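Local coordinates for flagellar hook-associated protein (Burkholderia pseudomallei, PDB 4UT1), which probably serves as a structural part of the bacterial flagellum, forming the junction next to the hook as FlgK, the first hook-associated protein, at residues 368-372 with 383-387; 245-251 with 262-268; 85-89 with 618-622. All coordinates share one frame; numbering follows the deposited sequence.

Contact 1 (368-372 with 383-387); sequences TSDYA and TDRAT
The Tyr371 ring has the carbonyl oxygen of Thr383 at its edge, near the ring plane, while CA of Asp384 approaches its CD1 obliquely; the guanidinium of Arg385 carries a water in plane at its edge, with CB of Asp370 also near that plane. These groups flank the open end of an antiparallel beta hairpin, strands 371-375 and 380-384, in the D2-like domain. Ala372 and Thr383 form a hydrogen-bonded pair: Ala372 N reaches Thr383 O at 2.9 Å, and Thr383 N reaches Ala372 O at 2.8 Å. A water joins the same Ala372 O to Thr383 OG1. Tyr371 and Asp384 make the adjoining non-hydrogen-bonded pair, their side chains on one face against Val391 of the next strand, while Ala372 and Thr383 point to the other. Beyond the strands one more backbone bond, from Arg385 N to Asp370 O (2.8 Å), is almost straight at its hydrogen, 178°. Arg385 lies across the backbone of the first strand, with CD 3.3 Å from Tyr371 O; the bend at chi3 (56°) leaves NE on the side of Asp370, while the rest of the guanidinium leads away. The two charges meet through the water, which accepts from Arg385 NE and donates to Asp370 OD2. That same carboxylate oxygen forms a salt bridge with Arg428, so one arginine pairs with the aspartate directly and another through water, which would probably favour its charged form. At the mouth of the hairpin, Asp384 folds its carboxylate into an Asx turn, OD1 accepting from Ala386 N at 2.9 Å. Ser369 OG lies 3.0 Å from both Asp384 OD1 and Asp384 OD2, a weak hydrogen bond whose acceptor is not settled.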
loop_
_atom_site.group_PDB
_atom_site.type_symbol
_atom_site.label_atom_id
_atom_site.label_comp_id
_atom_site.label_asym_id
_atom_site.label_seq_id
_atom_site.Cartn_x
_atom_site.Cartn_y
_atom_site.Cartn_z
ATOM N N THR A 368 -3.258 -2.156 -1.601
ATOM C CA THR A 368 -3.087 -1.907 -0.171
ATOM C C THR A 368 -2.626 -3.128 0.621
ATOM O O THR A 368 -2.525 -3.053 1.854
ATOM C CB THR A 368 -4.388 -1.419 0.477
ATOM O OG1 THR A 368 -5.421 -2.385 0.255
ATOM C CG2 THR A 368 -4.816 -0.070 -0.117
ATOM N N SER A 369 -2.378 -4.243 -0.068
ATOM C CA SER A 369 -1.913 -5.477 0.598
ATOM C C SER A 369 -0.567 -5.990 0.071
ATOM O O SER A 369 0.152 -5.278 -0.637
ATOM C CB SER A 369 -2.968 -6.593 0.458
ATOM O OG SER A 369 -2.657 -7.679 1.341
ATOM N N ASP A 370 -0.217 -7.224 0.451
ATOM C CA ASP A 370 0.992 -7.902 -0.031
ATOM C C ASP A 370 0.552 -9.110 -0.842
ATOM O O ASP A 370 -0.455 -9.739 -0.512
ATOM C CB ASP A 370 1.905 -8.417 1.096
ATOM C CG ASP A 370 2.447 -7.325 2.012
ATOM O OD1 ASP A 370 2.624 -6.168 1.579
ATOM O OD2 ASP A 370 2.726 -7.667 3.191
ATOM N N TYR A 371 1.323 -9.470 -1.858
ATOM C CA TYR A 371 0.884 -10.540 -2.760
ATOM C C TYR A 371 1.961 -11.550 -3.099
ATOM O O TYR A 371 3.152 -11.297 -2.943
ATOM C CB TYR A 371 0.327 -9.941 -4.064
ATOM C CG TYR A 371 -0.627 -8.819 -3.782
ATOM C CD1 TYR A 371 -1.971 -9.063 -3.526
ATOM C CD2 TYR A 371 -0.169 -7.510 -3.699
ATOM C CE1 TYR A 371 -2.839 -8.020 -3.213
ATOM C CE2 TYR A 371 -1.026 -6.465 -3.392
ATOM C CZ TYR A 371 -2.357 -6.724 -3.145
ATOM O OH TYR A 371 -3.194 -5.672 -2.836
ATOM N N ALA A 372 1.526 -12.707 -3.593
ATOM C CA ALA A 372 2.443 -13.622 -4.245
ATOM C C ALA A 372 1.871 -13.892 -5.632
ATOM O O ALA A 372 0.673 -14.126 -5.755
ATOM C CB ALA A 372 2.607 -14.912 -3.449
ATOM N N THR A 383 -2.121 -14.070 -5.298
ATOM C CA THR A 383 -2.741 -14.361 -4.021
ATOM C C THR A 383 -2.384 -13.298 -2.981
ATOM O O THR A 383 -1.239 -12.857 -2.903
ATOM C CB THR A 383 -2.307 -15.739 -3.508
ATOM O OG1 THR A 383 -2.602 -16.725 -4.513
ATOM C CG2 THR A 383 -3.039 -16.083 -2.235
ATOM N N ASP A 384 -3.382 -12.879 -2.215
ATOM C CA ASP A 384 -3.184 -11.964 -1.090
ATOM C C ASP A 384 -2.505 -12.724 0.049
ATOM O O ASP A 384 -3.033 -13.729 0.527
ATOM C CB ASP A 384 -4.533 -11.378 -0.655
ATOM C CG ASP A 384 -4.395 -10.295 0.388
ATOM O OD1 ASP A 384 -3.721 -10.530 1.405
ATOM O OD2 ASP A 384 -4.986 -9.217 0.196
ATOM N N ARG A 385 -1.334 -12.251 0.477
ATOM C CA ARG A 385 -0.524 -12.983 1.451
ATOM C C ARG A 385 -1.080 -12.931 2.877
ATOM O O ARG A 385 -0.745 -13.773 3.703
ATOM C CB ARG A 385 0.917 -12.458 1.435
ATOM C CG ARG A 385 1.775 -13.031 0.307
ATOM C CD ARG A 385 3.117 -12.312 0.183
ATOM N NE ARG A 385 3.923 -12.311 1.414
ATOM C CZ ARG A 385 4.765 -13.273 1.791
ATOM N NH1 ARG A 385 4.911 -14.385 1.072
ATOM N NH2 ARG A 385 5.451 -13.135 2.926
ATOM N N ALA A 386 -1.918 -11.941 3.165
ATOM C CA ALA A 386 -2.487 -11.781 4.498
ATOM C C ALA A 386 -3.670 -12.719 4.718
ATOM O O ALA A 386 -3.832 -13.310 5.795
ATOM C CB ALA A 386 -2.920 -10.329 4.718
ATOM N N THR A 387 -4.487 -12.857 3.684
ATOM C CA THR A 387 -5.730 -13.614 3.778
ATOM C C THR A 387 -5.637 -14.984 3.113
ATOM O O THR A 387 -6.405 -15.890 3.430
ATOM C CB THR A 387 -6.893 -12.850 3.130
ATOM O OG1 THR A 387 -6.641 -12.701 1.729
ATOM C CG2 THR A 387 -7.050 -11.467 3.749
HETATM O O HOH W 1 3.464 -10.266 3.157
HETATM O O HOH W 2 -0.277 -16.957 -5.761
#

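Contact 2 (245-251 with 262-268); sequences SYQLATV and IVSKGVA. With EDO (1,2-ethanediol), chain E.
Ile262 meets Thr250 in a non-hydrogen-bonded pair, its CD1 lying 3.6 Å from Thr250 CG2; on that same face its CG2 approaches CB of Leu248. Val263 pairs with Ala249 through two backbone bonds, Val263 N to Ala249 O and Ala249 N to Val263 O, both 2.8 Å. Its two methyls divide the neighbours: CG1, anti to the carbonyl carbon (chi1 -57°), packs 3.5 Å from Val251 CG2, whereas CG2 rests on Ala249 CB. Ser264 lies opposite Leu248, and its CB touches Leu248 CD2; its hydroxyl bonds to Gln237. Leu248 and Ile262 both reach Val173 of helix 134-193, so this face of the antiparallel hairpin, formed by strands 244-252 and 260-265, sits against the long helix. Lys265 N binds Gln247 O at 3.1 Å, and the aliphatic CD of Lys265 touches Ala249 CB. At Gly266 the chain turns a corner within a beta bulge that shifts the register by one residue; its carbonyl oxygen takes the N-H of Gln247 at 3.2 Å. Val267 then lays CG1 over one face of the Tyr246 ring, a CH-pi contact 4.0 Å from the centroid and 16° off the normal. Ala268 N closes the ladder on Ser245 O with an N-H...O angle of 177°, while its CB packs 3.6 Å from Gln247 CG, beside a 1,2-ethanediol, probably from the crystallisation liquor, whose O2 is hydrogen-bonded to Ser245 OG.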
loop_
_atom_site.group_PDB
_atom_site.type_symbol
_atom_site.label_atom_id
_atom_site.label_comp_id
_atom_site.label_asym_id
_atom_site.label_seq_id
_atom_site.Cartn_x
_atom_site.Cartn_y
_atom_site.Cartn_z
ATOM N N SER A 245 15.993 -35.417 20.788
ATOM C CA SER A 245 15.225 -34.199 20.519
ATOM C C SER A 245 15.531 -33.655 19.123
ATOM O O SER A 245 16.562 -33.979 18.526
ATOM C CB SER A 245 15.514 -33.140 21.587
ATOM O OG SER A 245 16.800 -32.563 21.413
ATOM N N TYR A 246 14.615 -32.835 18.604
ATOM C CA TYR A 246 14.785 -32.201 17.306
ATOM C C TYR A 246 15.070 -30.710 17.481
ATOM O O TYR A 246 14.429 -30.045 18.289
ATOM C CB TYR A 246 13.535 -32.379 16.440
ATOM C CG TYR A 246 13.259 -33.777 15.928
ATOM C CD1 TYR A 246 12.888 -34.797 16.791
ATOM C CD2 TYR A 246 13.327 -34.064 14.566
ATOM C CE1 TYR A 246 12.622 -36.068 16.324
ATOM C CE2 TYR A 246 13.059 -35.338 14.088
ATOM C CZ TYR A 246 12.703 -36.334 14.973
ATOM O OH TYR A 246 12.429 -37.602 14.516
ATOM N N GLN A 247 16.019 -30.189 16.713
ATOM C CA GLN A 247 16.383 -28.781 16.790
ATOM C C GLN A 247 15.617 -27.935 15.785
ATOM O O GLN A 247 15.566 -28.268 14.616
ATOM C CB GLN A 247 17.879 -28.603 16.548
ATOM C CG GLN A 247 18.714 -28.615 17.810
ATOM C CD GLN A 247 19.873 -27.642 17.731
ATOM O OE1 GLN A 247 20.189 -26.946 18.703
ATOM N NE2 GLN A 247 20.513 -27.580 16.565
ATOM N N LEU A 248 15.029 -26.841 16.249
ATOM C CA LEU A 248 14.452 -25.861 15.341
ATOM C C LEU A 248 15.487 -24.783 15.080
ATOM O O LEU A 248 16.414 -24.593 15.876
ATOM C CB LEU A 248 13.178 -25.243 15.926
ATOM C CG LEU A 248 12.077 -26.228 16.327
ATOM C CD1 LEU A 248 10.921 -25.499 16.973
ATOM C CD2 LEU A 248 11.601 -27.070 15.118
ATOM N N ALA A 249 15.334 -24.072 13.968
ATOM C CA ALA A 249 16.157 -22.901 13.717
ATOM C C ALA A 249 15.324 -21.802 13.071
ATOM O O ALA A 249 14.255 -22.064 12.512
ATOM C CB ALA A 249 17.345 -23.256 12.838
ATOM N N THR A 250 15.806 -20.571 13.164
ATOM C CA THR A 250 15.260 -19.505 12.341
ATOM C C THR A 250 16.202 -19.284 11.163
ATOM O O THR A 250 17.428 -19.334 11.305
ATOM C CB THR A 250 15.074 -18.174 13.109
ATOM O OG1 THR A 250 16.321 -17.755 13.668
ATOM C CG2 THR A 250 14.037 -18.303 14.220
ATOM N N VAL A 251 15.618 -19.057 9.995
ATOM C CA VAL A 251 16.366 -18.682 8.812
ATOM C C VAL A 251 15.524 -17.648 8.057
ATOM O O VAL A 251 14.329 -17.507 8.322
ATOM C CB VAL A 251 16.662 -19.892 7.905
ATOM C CG1 VAL A 251 17.450 -20.946 8.669
ATOM C CG2 VAL A 251 15.368 -20.481 7.398
ATOM N N ILE A 262 10.521 -20.273 10.748
ATOM C CA ILE A 262 11.006 -21.396 11.544
ATOM C C ILE A 262 11.242 -22.628 10.665
ATOM O O ILE A 262 10.455 -22.927 9.763
ATOM C CB ILE A 262 10.011 -21.750 12.657
ATOM C CG1 ILE A 262 9.554 -20.480 13.387
ATOM C CG2 ILE A 262 10.616 -22.761 13.613
ATOM C CD1 ILE A 262 10.678 -19.699 14.003
ATOM N N VAL A 263 12.337 -23.332 10.916
ATOM C CA VAL A 263 12.612 -24.560 10.203
ATOM C C VAL A 263 13.024 -25.625 11.194
ATOM O O VAL A 263 13.426 -25.321 12.329
ATOM C CB VAL A 263 13.730 -24.389 9.143
ATOM C CG1 VAL A 263 13.363 -23.292 8.156
ATOM C CG2 VAL A 263 15.076 -24.091 9.805
ATOM N N SER A 264 12.908 -26.871 10.760
ATOM C CA SER A 264 13.479 -27.984 11.512
ATOM C C SER A 264 14.700 -28.517 10.773
ATOM O O SER A 264 14.697 -28.616 9.547
ATOM C CB SER A 264 12.449 -29.085 11.721
ATOM O OG SER A 264 12.045 -29.639 10.484
ATOM N N LYS A 265 15.744 -28.842 11.529
ATOM C CA LYS A 265 17.000 -29.297 10.953
ATOM C C LYS A 265 17.220 -30.783 11.216
ATOM O O LYS A 265 18.319 -31.299 11.019
ATOM C CB LYS A 265 18.170 -28.479 11.510
ATOM C CG LYS A 265 18.006 -26.972 11.338
ATOM C CD LYS A 265 19.328 -26.233 11.510
ATOM C CE LYS A 265 20.300 -26.572 10.386
ATOM N NZ LYS A 265 19.770 -26.186 9.043
ATOM N N GLY A 266 16.163 -31.470 11.641
ATOM C CA GLY A 266 16.247 -32.889 11.954
ATOM C C GLY A 266 16.597 -33.098 13.419
ATOM O O GLY A 266 16.475 -32.184 14.227
ATOM N N VAL A 267 17.037 -34.302 13.773
ATOM C CA VAL A 267 17.427 -34.563 15.156
ATOM C C VAL A 267 18.633 -33.735 15.538
ATOM O O VAL A 267 19.505 -33.468 14.709
ATOM C CB VAL A 267 17.759 -36.047 15.398
ATOM C CG1 VAL A 267 16.526 -36.897 15.208
ATOM C CG2 VAL A 267 18.875 -36.485 14.475
ATOM N N ALA A 268 18.682 -33.338 16.806
ATOM C CA ALA A 268 19.785 -32.543 17.319
ATOM C C ALA A 268 21.072 -33.360 17.365
ATOM O O ALA A 268 21.047 -34.554 17.658
ATOM C CB ALA A 268 19.451 -31.999 18.707
HETATM C C1 EDO E . 18.718 -28.526 20.847
HETATM O O1 EDO E . 19.273 -28.403 22.151
HETATM C C2 EDO E . 17.999 -29.857 20.671
HETATM O O2 EDO E . 16.642 -29.796 21.122
#

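Contact 3 (85-89 with 618-622); sequences AQTQG and QTALV. With EDO (1,2-ethanediol), chain Q.
The carbonyl oxygen of Ala85 is gripped by two donors: Gly89 N, 2.9 Å away in the ordinary helical bond, and NE2 of Gln618 from the facing helix, 3.0 Å away. The amide nitrogen comes in from the flank of the carbonyl, at a C=O...N angle of 113°, and the oxygen lies close to the plane of the Gln618 amide. With CG anti to the backbone N (chi1 -178°) and a bend at chi2, Gln618 stretches across the gap and then turns its amide along the first helix. On the way its CG presses to 3.3 Å from CA of Gly89, where the absence of a side chain lets the glutamine in. Gln88 CG meets the CD of Gln618, the two side chains crossing at about a right angle with their amide planes steeply turned against each other. One turn along, the two methyls of Val622 go to different partners: CG2 lies 3.2 Å from Ala85 O, and CG1 sits 3.4 Å from NE2 of Gln86. A water bridges Gly89 O and Thr619 OG1, donating to the carbonyl at 2.7 Å, and Thr619 OG1 is also hydrogen-bonded to O1 of a 1,2-ethanediol, probably from the crystallisation liquor. With the axes of the two short segments 8.8 Å apart at their closest approach and 151° between their directions, the segments form an antiparallel helix pair, part of the bundle in which the N- and C-terminal helices, 80-106 and 593-630, run side by side.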
loop_
_atom_site.group_PDB
_atom_site.type_symbol
_atom_site.label_atom_id
_atom_site.label_comp_id
_atom_site.label_asym_id
_atom_site.label_seq_id
_atom_site.Cartn_x
_atom_site.Cartn_y
_atom_site.Cartn_z
ATOM N N ALA A 85 -4.455 -24.694 26.552
ATOM C CA ALA A 85 -4.947 -23.434 27.096
ATOM C C ALA A 85 -3.780 -22.481 27.323
ATOM O O ALA A 85 -3.836 -21.307 26.956
ATOM C CB ALA A 85 -5.714 -23.676 28.391
ATOM N N GLN A 86 -2.718 -22.997 27.934
ATOM C CA GLN A 86 -1.533 -22.198 28.185
ATOM C C GLN A 86 -0.964 -21.636 26.882
ATOM O O GLN A 86 -0.609 -20.456 26.817
ATOM C CB GLN A 86 -0.461 -23.019 28.914
ATOM C CG GLN A 86 0.853 -22.267 29.084
ATOM C CD GLN A 86 0.745 -21.111 30.060
ATOM O OE1 GLN A 86 0.639 -19.945 29.662
ATOM N NE2 GLN A 86 0.767 -21.427 31.346
ATOM N N THR A 87 -0.885 -22.468 25.844
ATOM C CA THR A 87 -0.253 -22.032 24.605
ATOM C C THR A 87 -1.110 -20.987 23.875
ATOM O O THR A 87 -0.568 -20.088 23.235
ATOM C CB THR A 87 0.060 -23.222 23.660
ATOM O OG1 THR A 87 1.153 -22.862 22.800
ATOM C CG2 THR A 87 -1.147 -23.598 22.812
ATOM N N GLN A 88 -2.434 -21.092 23.994
ATOM C CA GLN A 88 -3.336 -20.062 23.468
ATOM C C GLN A 88 -3.175 -18.755 24.245
ATOM O O GLN A 88 -3.213 -17.668 23.667
ATOM C CB GLN A 88 -4.795 -20.536 23.524
ATOM C CG GLN A 88 -5.850 -19.476 23.143
ATOM C CD GLN A 88 -5.765 -19.007 21.693
ATOM O OE1 GLN A 88 -4.815 -19.328 20.974
ATOM N NE2 GLN A 88 -6.767 -18.236 21.256
ATOM N N GLY A 89 -2.980 -18.862 25.552
ATOM C CA GLY A 89 -2.839 -17.689 26.393
ATOM C C GLY A 89 -1.552 -16.943 26.096
ATOM O O GLY A 89 -1.539 -15.713 26.029
ATOM N N GLN A 618 -8.138 -15.161 28.680
ATOM C CA GLN A 618 -7.436 -16.422 28.513
ATOM C C GLN A 618 -6.381 -16.582 29.591
ATOM O O GLN A 618 -6.193 -17.669 30.109
ATOM C CB GLN A 618 -6.798 -16.522 27.126
ATOM C CG GLN A 618 -6.100 -17.854 26.878
ATOM C CD GLN A 618 -7.087 -18.993 26.728
ATOM O OE1 GLN A 618 -8.267 -18.771 26.450
ATOM N NE2 GLN A 618 -6.612 -20.220 26.907
ATOM N N THR A 619 -5.683 -15.505 29.916
ATOM C CA THR A 619 -4.661 -15.588 30.945
ATOM C C THR A 619 -5.298 -15.949 32.280
ATOM O O THR A 619 -4.768 -16.771 33.036
ATOM C CB THR A 619 -3.887 -14.284 31.057
ATOM O OG1 THR A 619 -3.055 -14.161 29.903
ATOM C CG2 THR A 619 -3.016 -14.286 32.309
ATOM N N ALA A 620 -6.447 -15.334 32.547
ATOM C CA ALA A 620 -7.231 -15.647 33.726
ATOM C C ALA A 620 -7.558 -17.132 33.754
ATOM O O ALA A 620 -7.311 -17.812 34.746
ATOM C CB ALA A 620 -8.508 -14.808 33.762
ATOM N N LEU A 621 -8.093 -17.638 32.649
ATOM C CA LEU A 621 -8.450 -19.049 32.554
ATOM C C LEU A 621 -7.253 -19.990 32.755
ATOM O O LEU A 621 -7.345 -20.991 33.474
ATOM C CB LEU A 621 -9.082 -19.340 31.203
ATOM C CG LEU A 621 -9.417 -20.818 31.042
ATOM C CD1 LEU A 621 -10.530 -21.166 32.029
ATOM C CD2 LEU A 621 -9.819 -21.112 29.612
ATOM N N VAL A 622 -6.143 -19.671 32.093
ATOM C CA VAL A 622 -4.912 -20.447 32.241
ATOM C C VAL A 622 -4.489 -20.496 33.710
ATOM O O VAL A 622 -4.068 -21.546 34.224
ATOM C CB VAL A 622 -3.776 -19.850 31.376
ATOM C CG1 VAL A 622 -2.448 -20.513 31.692
ATOM C CG2 VAL A 622 -4.117 -19.984 29.887
HETATM C C1 EDO Q . -0.493 -16.097 29.881
HETATM O O1 EDO Q . -1.643 -16.696 29.274
HETATM C C2 EDO Q . 0.167 -15.151 28.890
HETATM O O2 EDO Q . 1.588 -15.358 28.878
HETATM O O HOH W 3 -3.564 -14.319 27.053
#

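Along the chain, contact 2 closes before contact 1 opens, and contact 3 encloses both by joining 85-89 on helix 80-106 to 618-622 on helix 593-630, with 528 residues between the segments. The two hairpins belong to separate antiparallel sheets: contact 2 in the sheet inserted between helices 201-215 and 287-322, contact 1 in the D2-like domain. Their centres lie about 28 Å apart, with nearest atoms about 11 Å apart; contact 3 is centred about 30 Å from contact 1 and about 26 Å from contact 2. None touches another. The chain thus leaves the helical rod to build beta domains and returns, so the two ends of the modelled chain lie in one bundle.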